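Local atomic coordinates of hypothetical protein ybaA (Shigella flexneri, PDB entry 2OKQ), a protein that is of unknown function but belongs to the conserved DUF1428 family and forms a two-subunit assembly. Residues M25-F31 and W94-K100; E64-S68 and E88-F92. All blocks are in the same frame, centred on the assembly; numbering follows the deposited sequence.

Interaction 1: residues M25-F31 and W94-K100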
ATOM      1  N   MET A  25       3.510   7.220  12.639  1.00 16.52           N
ATOM      2  CA  MET A  25       3.816   5.957  11.944  1.00 16.27           C
ATOM      3  C   MET A  25       5.315   5.682  11.861  1.00 13.94           C
ATOM      4  O   MET A  25       6.102   6.578  11.538  1.00 15.34           O
ATOM      5  CB  MET A  25       3.213   5.993  10.530  0.80 15.92           C
ATOM      6  CG  MET A  25       3.332   4.664   9.767  0.80 14.28           C
ATOM      7  SD  MET A  25       4.926   4.432   8.987  0.80 14.49           S
ATOM      8  CE  MET A  25       4.639   5.306   7.430  0.80 15.77           C
ATOM      9  N   LYS A  26       5.719   4.439  12.149  1.00 14.14           N
ATOM     10  CA  LYS A  26       7.115   4.004  11.909  1.00 14.60           C
ATOM     11  C   LYS A  26       7.185   2.659  11.184  1.00 14.21           C
ATOM     12  O   LYS A  26       8.246   2.289  10.693  1.00 14.63           O
ATOM     13  CB  LYS A  26       7.892   3.885  13.225  1.00 16.29           C
ATOM     14  CG  LYS A  26       8.041   5.244  13.910  1.00 17.87           C
ATOM     15  CD  LYS A  26       8.925   5.206  15.157  1.00 23.12           C
ATOM     16  CE  LYS A  26       9.368   6.647  15.504  1.00 26.60           C
ATOM     17  NZ  LYS A  26       8.185   7.597  15.488  1.00 27.61           N
ATOM     18  N   TYR A  27       6.074   1.935  11.166  1.00 13.67           N
ATOM     19  CA  TYR A  27       6.043   0.569  10.607  1.00 13.69           C
ATOM     20  C   TYR A  27       4.745   0.361   9.844  1.00 13.14           C
ATOM     21  O   TYR A  27       3.679   0.823  10.269  1.00 15.07           O
ATOM     22  CB  TYR A  27       6.155  -0.476  11.715  1.00 14.92           C
ATOM     23  CG  TYR A  27       6.618  -1.835  11.240  1.00 13.67           C
ATOM     24  CD1 TYR A  27       7.980  -2.107  11.161  1.00 14.56           C
ATOM     25  CD2 TYR A  27       5.709  -2.842  10.902  1.00 14.50           C
ATOM     26  CE1 TYR A  27       8.450  -3.349  10.756  1.00 12.94           C
ATOM     27  CE2 TYR A  27       6.175  -4.118  10.460  1.00 13.36           C
ATOM     28  CZ  TYR A  27       7.555  -4.339  10.421  1.00 15.52           C
ATOM     29  OH  TYR A  27       8.089  -5.533  10.022  1.00 16.19           O
ATOM     30  N   VAL A  28       4.831  -0.362   8.730  1.00 12.08           N
ATOM     31  CA  VAL A  28       3.663  -0.575   7.859  1.00 12.53           C
ATOM     32  C   VAL A  28       3.541  -2.036   7.491  1.00 13.50           C
ATOM     33  O   VAL A  28       4.529  -2.620   7.100  1.00 13.75           O
ATOM     34  CB  VAL A  28       3.816   0.244   6.557  1.00 14.10           C
ATOM     35  CG1 VAL A  28       2.722  -0.135   5.555  1.00 13.38           C
ATOM     36  CG2 VAL A  28       3.685   1.735   6.894  1.00 14.27           C
ATOM     37  N   ASP A  29       2.339  -2.605   7.594  1.00 12.73           N
ATOM     38  CA  ASP A  29       2.070  -3.919   7.004  1.00 13.80           C
ATOM     39  C   ASP A  29       1.432  -3.643   5.665  1.00 13.59           C
ATOM     40  O   ASP A  29       0.422  -2.960   5.608  1.00 14.14           O
ATOM     41  CB  ASP A  29       1.092  -4.714   7.867  1.00 14.00           C
ATOM     42  CG  ASP A  29       1.798  -5.610   8.869  1.00 16.84           C
ATOM     43  OD1 ASP A  29       3.045  -5.567   8.929  1.00 15.33           O
ATOM     44  OD2 ASP A  29       1.099  -6.379   9.547  1.00 17.46           O
ATOM     45  N   GLY A  30       2.063  -4.125   4.602  1.00 13.80           N
ATOM     46  CA  GLY A  30       1.529  -3.916   3.238  1.00 14.44           C
ATOM     47  C   GLY A  30       0.865  -5.173   2.722  1.00 15.47           C
ATOM     48  O   GLY A  30       1.336  -6.294   3.011  1.00 14.24           O
ATOM     49  N   PHE A  31      -0.236  -5.006   1.977  1.00 15.67           N
ATOM     50  CA  PHE A  31      -0.990  -6.147   1.433  1.00 15.63           C
ATOM     51  C   PHE A  31      -1.307  -5.809  -0.020  1.00 16.88           C
ATOM     52  O   PHE A  31      -1.642  -4.660  -0.331  1.00 17.49           O
ATOM     53  CB  PHE A  31      -2.341  -6.394   2.136  1.00 15.28           C
ATOM     54  CG  PHE A  31      -2.281  -6.594   3.638  1.00 17.69           C
ATOM     55  CD1 PHE A  31      -2.480  -7.851   4.192  1.00 19.36           C
ATOM     56  CD2 PHE A  31      -2.112  -5.509   4.501  1.00 20.00           C
ATOM     57  CE1 PHE A  31      -2.496  -8.033   5.598  1.00 21.57           C
ATOM     58  CE2 PHE A  31      -2.107  -5.687   5.893  1.00 18.74           C
ATOM     59  CZ  PHE A  31      -2.285  -6.960   6.435  1.00 19.82           C
ATOM     60  N   TRP A  94      -2.807  -1.183   3.226  1.00 12.81           N
ATOM     61  CA  TRP A  94      -1.794  -1.182   4.255  1.00 12.46           C
ATOM     62  C   TRP A  94      -2.392  -0.799   5.598  1.00 13.02           C
ATOM     63  O   TRP A  94      -3.517  -0.254   5.687  1.00 14.34           O
ATOM     64  CB  TRP A  94      -0.634  -0.252   3.908  1.00 11.60           C
ATOM     65  CG  TRP A  94      -0.949   1.213   4.018  1.00 11.53           C
ATOM     66  CD1 TRP A  94      -0.787   2.000   5.118  1.00 11.97           C
ATOM     67  CD2 TRP A  94      -1.450   2.065   2.979  1.00 12.27           C
ATOM     68  NE1 TRP A  94      -1.188   3.281   4.843  1.00 14.33           N
ATOM     69  CE2 TRP A  94      -1.577   3.353   3.526  1.00 12.16           C
ATOM     70  CE3 TRP A  94      -1.795   1.860   1.630  1.00 13.35           C
ATOM     71  CZ2 TRP A  94      -2.056   4.456   2.779  1.00 12.40           C
ATOM     72  CZ3 TRP A  94      -2.278   2.970   0.879  1.00 12.27           C
ATOM     73  CH2 TRP A  94      -2.391   4.241   1.460  1.00 13.19           C
ATOM     74  N   ILE A  95      -1.628  -1.119   6.635  1.00 13.36           N
ATOM     75  CA  ILE A  95      -1.988  -0.741   8.004  1.00 14.01           C
ATOM     76  C   ILE A  95      -0.760  -0.088   8.633  1.00 14.34           C
ATOM     77  O   ILE A  95       0.344  -0.640   8.569  1.00 15.39           O
ATOM     78  CB  ILE A  95      -2.427  -1.981   8.801  1.00 13.76           C
ATOM     79  CG1 ILE A  95      -3.590  -2.710   8.108  1.00 16.31           C
ATOM     80  CG2 ILE A  95      -2.766  -1.571  10.261  1.00 14.68           C
ATOM     81  CD1 ILE A  95      -3.990  -3.995   8.759  1.00 16.16           C
ATOM     82  N   GLU A  96      -0.947   1.099   9.207  1.00 13.27           N
ATOM     83  CA  GLU A  96       0.128   1.877   9.783  1.00 13.08           C
ATOM     84  C   GLU A  96       0.209   1.604  11.273  1.00 14.46           C
ATOM     85  O   GLU A  96      -0.831   1.512  11.924  1.00 14.69           O
ATOM     86  CB  GLU A  96      -0.145   3.357   9.563  1.00 13.21           C
ATOM     87  CG  GLU A  96      -0.216   3.707   8.038  1.00 13.84           C
ATOM     88  CD  GLU A  96      -0.254   5.191   7.752  1.00 13.95           C
ATOM     89  OE1 GLU A  96       0.252   6.000   8.566  1.00 15.73           O
ATOM     90  OE2 GLU A  96      -0.786   5.577   6.670  1.00 14.33           O
ATOM     91  N   TYR A  97       1.434   1.498  11.781  1.00 14.14           N
ATOM     92  CA  TYR A  97       1.697   1.192  13.203  1.00 15.39           C
ATOM     93  C   TYR A  97       2.779   2.121  13.740  1.00 15.65           C
ATOM     94  O   TYR A  97       3.642   2.590  12.975  1.00 14.85           O
ATOM     95  CB  TYR A  97       2.187  -0.268  13.340  1.00 15.83           C
ATOM     96  CG  TYR A  97       1.100  -1.302  13.105  1.00 16.84           C
ATOM     97  CD1 TYR A  97       0.128  -1.546  14.071  1.00 16.03           C
ATOM     98  CD2 TYR A  97       1.055  -2.034  11.910  1.00 16.27           C
ATOM     99  CE1 TYR A  97      -0.878  -2.503  13.869  1.00 16.30           C
ATOM    100  CE2 TYR A  97       0.072  -3.006  11.695  1.00 15.67           C
ATOM    101  CZ  TYR A  97      -0.905  -3.216  12.691  1.00 16.29           C
ATOM    102  OH  TYR A  97      -1.894  -4.132  12.503  1.00 16.91           O
ATOM    103  N   PRO A  98       2.774   2.373  15.067  1.00 16.80           N
ATOM    104  CA  PRO A  98       3.796   3.219  15.664  1.00 17.20           C
ATOM    105  C   PRO A  98       5.164   2.546  15.770  1.00 17.82           C
ATOM    106  O   PRO A  98       6.146   3.232  15.960  1.00 18.07           O
ATOM    107  CB  PRO A  98       3.221   3.533  17.060  1.00 19.27           C
ATOM    108  CG  PRO A  98       2.368   2.362  17.391  1.00 19.56           C
ATOM    109  CD  PRO A  98       1.803   1.878  16.065  1.00 17.27           C
ATOM    110  N   SER A  99       5.227   1.210  15.651  1.00 17.05           N
ATOM    111  CA  SER A  99       6.500   0.478  15.761  1.00 15.98           C
ATOM    112  C   SER A  99       6.267  -0.949  15.330  1.00 14.75           C
ATOM    113  O   SER A  99       5.135  -1.392  15.314  1.00 15.20           O
ATOM    114  CB  SER A  99       6.950   0.412  17.229  1.00 16.66           C
ATOM    115  OG  SER A  99       5.958  -0.231  18.016  1.00 17.06           O
ATOM    116  N   LYS A 100       7.352  -1.670  15.056  1.00 14.86           N
ATOM    117  CA  LYS A 100       7.251  -3.115  14.772  1.00 16.22           C
ATOM    118  C   LYS A 100       6.673  -3.856  15.965  1.00 16.31           C
ATOM    119  O   LYS A 100       5.881  -4.787  15.806  1.00 16.78           O
ATOM    120  CB  LYS A 100       8.591  -3.737  14.413  1.00 16.26           C
ATOM    121  CG  LYS A 100       8.424  -5.217  13.986  1.00 17.23           C
ATOM    122  CD  LYS A 100       9.709  -5.815  13.386  1.00 19.07           C
ATOM    123  CE  LYS A 100       9.411  -7.242  12.861  1.00 22.20           C
ATOM    124  NZ  LYS A 100       8.938  -8.231  13.954  1.00 20.50           N
TER
HETATM  125  O   HOH W   1       5.794   6.075  16.642  1.00 22.15           O
HETATM  126  O   HOH W   2      -1.455  -5.882  10.400  1.00 18.90           O
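Tyr27 and Lys100 lie side by side and point the same way, the aliphatic part of the lysine running along the tyrosine ring toward the hydroxyl. Lys100 CB sits over one face, 4.0 Å from the ring centroid of Tyr27 in a CH-pi contact, and Lys100 CE reaches 3.6 Å from Tyr27 OH, which is hydrogen-bonded to Ser68 OG of the second subunit. The phenol takes this course because its CG is anti to the backbone N (chi1 -159°). Tyr97 is paired with Tyr27 on the same face of the antiparallel sheet. There the tyrosines meet through their beta carbons, and a water bridges Tyr97 OH (2.8 Å) and Asp29 OD2 (2.7 Å), while the carboxylate also binds Tyr132 and Arg103. The backbone breaks regular pairing at this end in a classic beta bulge, where Tyr97 O accepts from both Lys26 N (2.9 Å) and Tyr27 N (3.1 Å). Beyond it, Asp29 and Ile95 form a regular hydrogen-bonded pair, and the Ile95 methyl CD1 packs against Phe31 CE2. On the other face Val28 CG1 meets Trp94 CB at 3.7 Å. Trp94 NE1 donates to Glu96 OE2 at 3.0 Å; the oxygen lies in the indole plane and accepts through its anti lone pair. Glu96 OE2 also forms salt bridges to Arg61 of its own chain and of the second subunit, where Trp94 stacks on Trp94. Helices 100-111 and 40-56 pack on the tyrosine face, while strands 61-67 and 131-140 flank the two central strands.

Interaction 2: residues E64-S68 and E88-F92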
ATOM      1  N   GLU A  64      -7.559   0.752   2.325  1.00 16.35           N
ATOM      2  CA  GLU A  64      -7.718  -0.271   1.304  1.00 17.79           C
ATOM      3  C   GLU A  64      -8.073   0.463   0.020  1.00 16.96           C
ATOM      4  O   GLU A  64      -8.982   1.296   0.035  1.00 16.71           O
ATOM      5  CB  GLU A  64      -8.886  -1.188   1.651  1.00 19.95           C
ATOM      6  CG  GLU A  64      -8.729  -1.814   3.006  1.00 22.70           C
ATOM      7  CD  GLU A  64      -8.257  -3.226   2.959  1.00 25.69           C
ATOM      8  OE1 GLU A  64      -7.961  -3.759   1.872  1.00 25.71           O
ATOM      9  OE2 GLU A  64      -8.174  -3.814   4.052  1.00 33.44           O
ATOM     10  N   CYS A  65      -7.389   0.138  -1.071  1.00 15.69           N
ATOM     11  CA  CYS A  65      -7.506   0.938  -2.306  1.00 15.56           C
ATOM     12  C   CYS A  65      -7.789  -0.020  -3.452  1.00 16.44           C
ATOM     13  O   CYS A  65      -7.096  -1.033  -3.606  1.00 17.76           O
ATOM     14  CB  CYS A  65      -6.211   1.705  -2.581  1.00 16.70           C
ATOM     15  SG  CYS A  65      -5.650   2.720  -1.178  1.00 16.09           S
ATOM     16  N   TRP A  66      -8.771   0.326  -4.276  1.00 16.00           N
ATOM     17  CA  TRP A  66      -9.228  -0.570  -5.363  1.00 16.30           C
ATOM     18  C   TRP A  66      -8.657  -0.087  -6.684  1.00 16.32           C
ATOM     19  O   TRP A  66      -8.596   1.125  -6.934  1.00 17.46           O
ATOM     20  CB  TRP A  66     -10.761  -0.494  -5.420  1.00 19.01           C
ATOM     21  CG  TRP A  66     -11.424  -1.509  -6.292  1.00 20.34           C
ATOM     22  CD1 TRP A  66     -11.791  -1.346  -7.612  1.00 24.93           C
ATOM     23  CD2 TRP A  66     -11.821  -2.834  -5.924  1.00 22.13           C
ATOM     24  NE1 TRP A  66     -12.392  -2.493  -8.077  1.00 25.64           N
ATOM     25  CE2 TRP A  66     -12.419  -3.424  -7.069  1.00 24.03           C
ATOM     26  CE3 TRP A  66     -11.749  -3.580  -4.733  1.00 21.90           C
ATOM     27  CZ2 TRP A  66     -12.936  -4.727  -7.060  1.00 22.48           C
ATOM     28  CZ3 TRP A  66     -12.253  -4.900  -4.728  1.00 23.37           C
ATOM     29  CH2 TRP A  66     -12.841  -5.452  -5.890  1.00 23.40           C
ATOM     30  N   ALA A  67      -8.259  -1.024  -7.543  1.00 16.22           N
ATOM     31  CA  ALA A  67      -7.600  -0.701  -8.819  1.00 17.02           C
ATOM     32  C   ALA A  67      -8.366   0.381  -9.556  1.00 18.16           C
ATOM     33  O   ALA A  67      -9.607   0.324  -9.663  1.00 18.11           O
ATOM     34  CB  ALA A  67      -7.512  -1.974  -9.707  1.00 17.78           C
ATOM     35  N   SER A  68      -7.630   1.369 -10.051  1.00 15.27           N
ATOM     36  CA  SER A  68      -8.222   2.434 -10.875  1.00 16.41           C
ATOM     37  C   SER A  68      -7.507   2.556 -12.203  1.00 17.87           C
ATOM     38  O   SER A  68      -8.138   2.543 -13.272  1.00 18.30           O
ATOM     39  CB  SER A  68      -8.226   3.782 -10.140  1.00 16.85           C
ATOM     40  OG  SER A  68      -8.342   4.854 -11.073  1.00 17.86           O
ATOM     41  N   GLU A  88     -11.002 -10.746 -11.672  1.00 29.72           N
ATOM     42  CA  GLU A  88     -10.489 -10.184 -10.418  1.00 27.19           C
ATOM     43  C   GLU A  88      -9.863  -8.812 -10.639  1.00 25.61           C
ATOM     44  O   GLU A  88      -9.391  -8.524 -11.725  1.00 24.70           O
ATOM     45  CB  GLU A  88      -9.444 -11.112  -9.811  1.00 27.33           C
ATOM     46  CG  GLU A  88      -9.952 -12.486  -9.434  1.00 29.74           C
ATOM     47  CD  GLU A  88      -8.890 -13.363  -8.813  1.00 25.92           C
ATOM     48  OE1 GLU A  88      -7.731 -13.296  -9.230  1.00 28.90           O
ATOM     49  OE2 GLU A  88      -9.230 -14.142  -7.901  1.00 29.30           O
ATOM     50  N   GLU A  89      -9.853  -7.994  -9.584  1.00 23.95           N
ATOM     51  CA  GLU A  89      -9.191  -6.681  -9.579  1.00 24.25           C
ATOM     52  C   GLU A  89      -8.168  -6.671  -8.458  1.00 22.84           C
ATOM     53  O   GLU A  89      -8.316  -7.419  -7.495  1.00 23.77           O
ATOM     54  CB  GLU A  89     -10.198  -5.571  -9.282  1.00 25.09           C
ATOM     55  CG  GLU A  89     -11.268  -5.360 -10.368  1.00 30.15           C
ATOM     56  CD  GLU A  89     -10.778  -4.530 -11.536  1.00 37.69           C
ATOM     57  OE1 GLU A  89      -9.552  -4.332 -11.694  1.00 40.64           O
ATOM     58  OE2 GLU A  89     -11.638  -4.073 -12.317  1.00 42.67           O
ATOM     59  N   VAL A  90      -7.161  -5.811  -8.582  1.00 20.93           N
ATOM     60  CA  VAL A  90      -6.083  -5.721  -7.582  1.00 18.53           C
ATOM     61  C   VAL A  90      -6.449  -4.711  -6.510  1.00 17.97           C
ATOM     62  O   VAL A  90      -6.940  -3.625  -6.816  1.00 16.69           O
ATOM     63  CB  VAL A  90      -4.747  -5.318  -8.229  1.00 19.08           C
ATOM     64  CG1 VAL A  90      -3.655  -5.174  -7.151  1.00 19.38           C
ATOM     65  CG2 VAL A  90      -4.318  -6.388  -9.252  1.00 16.89           C
ATOM     66  N   VAL A  91      -6.246  -5.093  -5.241  1.00 16.44           N
ATOM     67  CA  VAL A  91      -6.408  -4.165  -4.133  1.00 17.06           C
ATOM     68  C   VAL A  91      -5.017  -3.903  -3.540  1.00 16.66           C
ATOM     69  O   VAL A  91      -4.257  -4.834  -3.362  1.00 16.35           O
ATOM     70  CB  VAL A  91      -7.387  -4.746  -3.071  1.00 18.34           C
ATOM     71  CG1 VAL A  91      -7.419  -3.898  -1.805  1.00 21.11           C
ATOM     72  CG2 VAL A  91      -8.768  -4.859  -3.647  1.00 20.36           C
ATOM     73  N   PHE A  92      -4.723  -2.629  -3.250  1.00 16.04           N
ATOM     74  CA  PHE A  92      -3.470  -2.182  -2.646  1.00 15.01           C
ATOM     75  C   PHE A  92      -3.896  -1.652  -1.295  1.00 14.61           C
ATOM     76  O   PHE A  92      -4.747  -0.768  -1.223  1.00 14.59           O
ATOM     77  CB  PHE A  92      -2.842  -1.051  -3.486  1.00 15.52           C
ATOM     78  CG  PHE A  92      -1.533  -0.526  -2.961  1.00 13.44           C
ATOM     79  CD1 PHE A  92      -0.326  -1.129  -3.319  1.00 12.90           C
ATOM     80  CD2 PHE A  92      -1.494   0.616  -2.155  1.00 15.84           C
ATOM     81  CE1 PHE A  92       0.898  -0.627  -2.840  1.00 15.30           C
ATOM     82  CE2 PHE A  92      -0.273   1.133  -1.671  1.00 15.45           C
ATOM     83  CZ  PHE A  92       0.929   0.524  -2.028  1.00 14.47           C
TER
HETATM   84  O   HOH W   3     -13.838  -2.624 -10.489  1.00 45.67           O
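A chi1 of -170° turns the Trp66 indole away from its own backbone N and across the neighbouring strand, where it meets Val91 at one end and Glu89 at the other. Val91 CG2, the branch lying beside the valine's own backbone N, approaches Trp66 CE3 to 3.4 Å. In Glu89 chi1 (-66°) sets CG near the indole, so that CB and CG lie against its CZ2, CE2 and NE1 side, with Glu89 CB 3.6 Å from Trp66 CZ2; the bend at chi2 (-81°) then turns the carboxylate off at a steep angle to the ring. A water in the plane of the indole links the two polar ends, accepting from Trp66 NE1 at 2.8 Å and donating to Glu89 OE2 at 3.2 Å. The two strands are antiparallel neighbours in a four-stranded sheet of order 2-3-1-4, the beta-alpha-beta-beta-alpha-beta arrangement of a ferredoxin-like fold, and 61-67 is an outermost strand within this chain. Cys65 and Phe92 form a hydrogen-bonded pair: Phe92 N donates to Cys65 O at 2.9 Å, whereas the return bond from Cys65 N and the bond from Ala67 N to Val90 O are bent and weak. Between these bonds Val91 CA comes within 3.2 Å of Cys65 O, a CA-H...O contact. Glu64 OE1, itself bonded to Tyr43 of helix 40-56, touches Val91 CG1. Residues 64-67 also pair antiparallel with a strand of the second subunit, carrying the sheet across the interface, while Phe92 meets Phe92 of that subunit with the rings nearly parallel.

From the N terminus, strand 27-36 is laid down first; helix 40-56 and strand 61-67 follow before the chain returns along strand 88-97. Interaction 2 closes the shorter loop, between residues 64-68 and 88-92. Interaction 1 closes the longer one when 94-100 reaches back to 25-31, so interaction 2 is nested wholly inside it. Both use strand 88-97, its early part against 61-67 and its late part against 27-36, which makes it the shared middle strand of the two contacts. Their centres lie about 19 Å apart, yet they touch where Trp94 packs on Cys65, and both contacts also reach the second subunit.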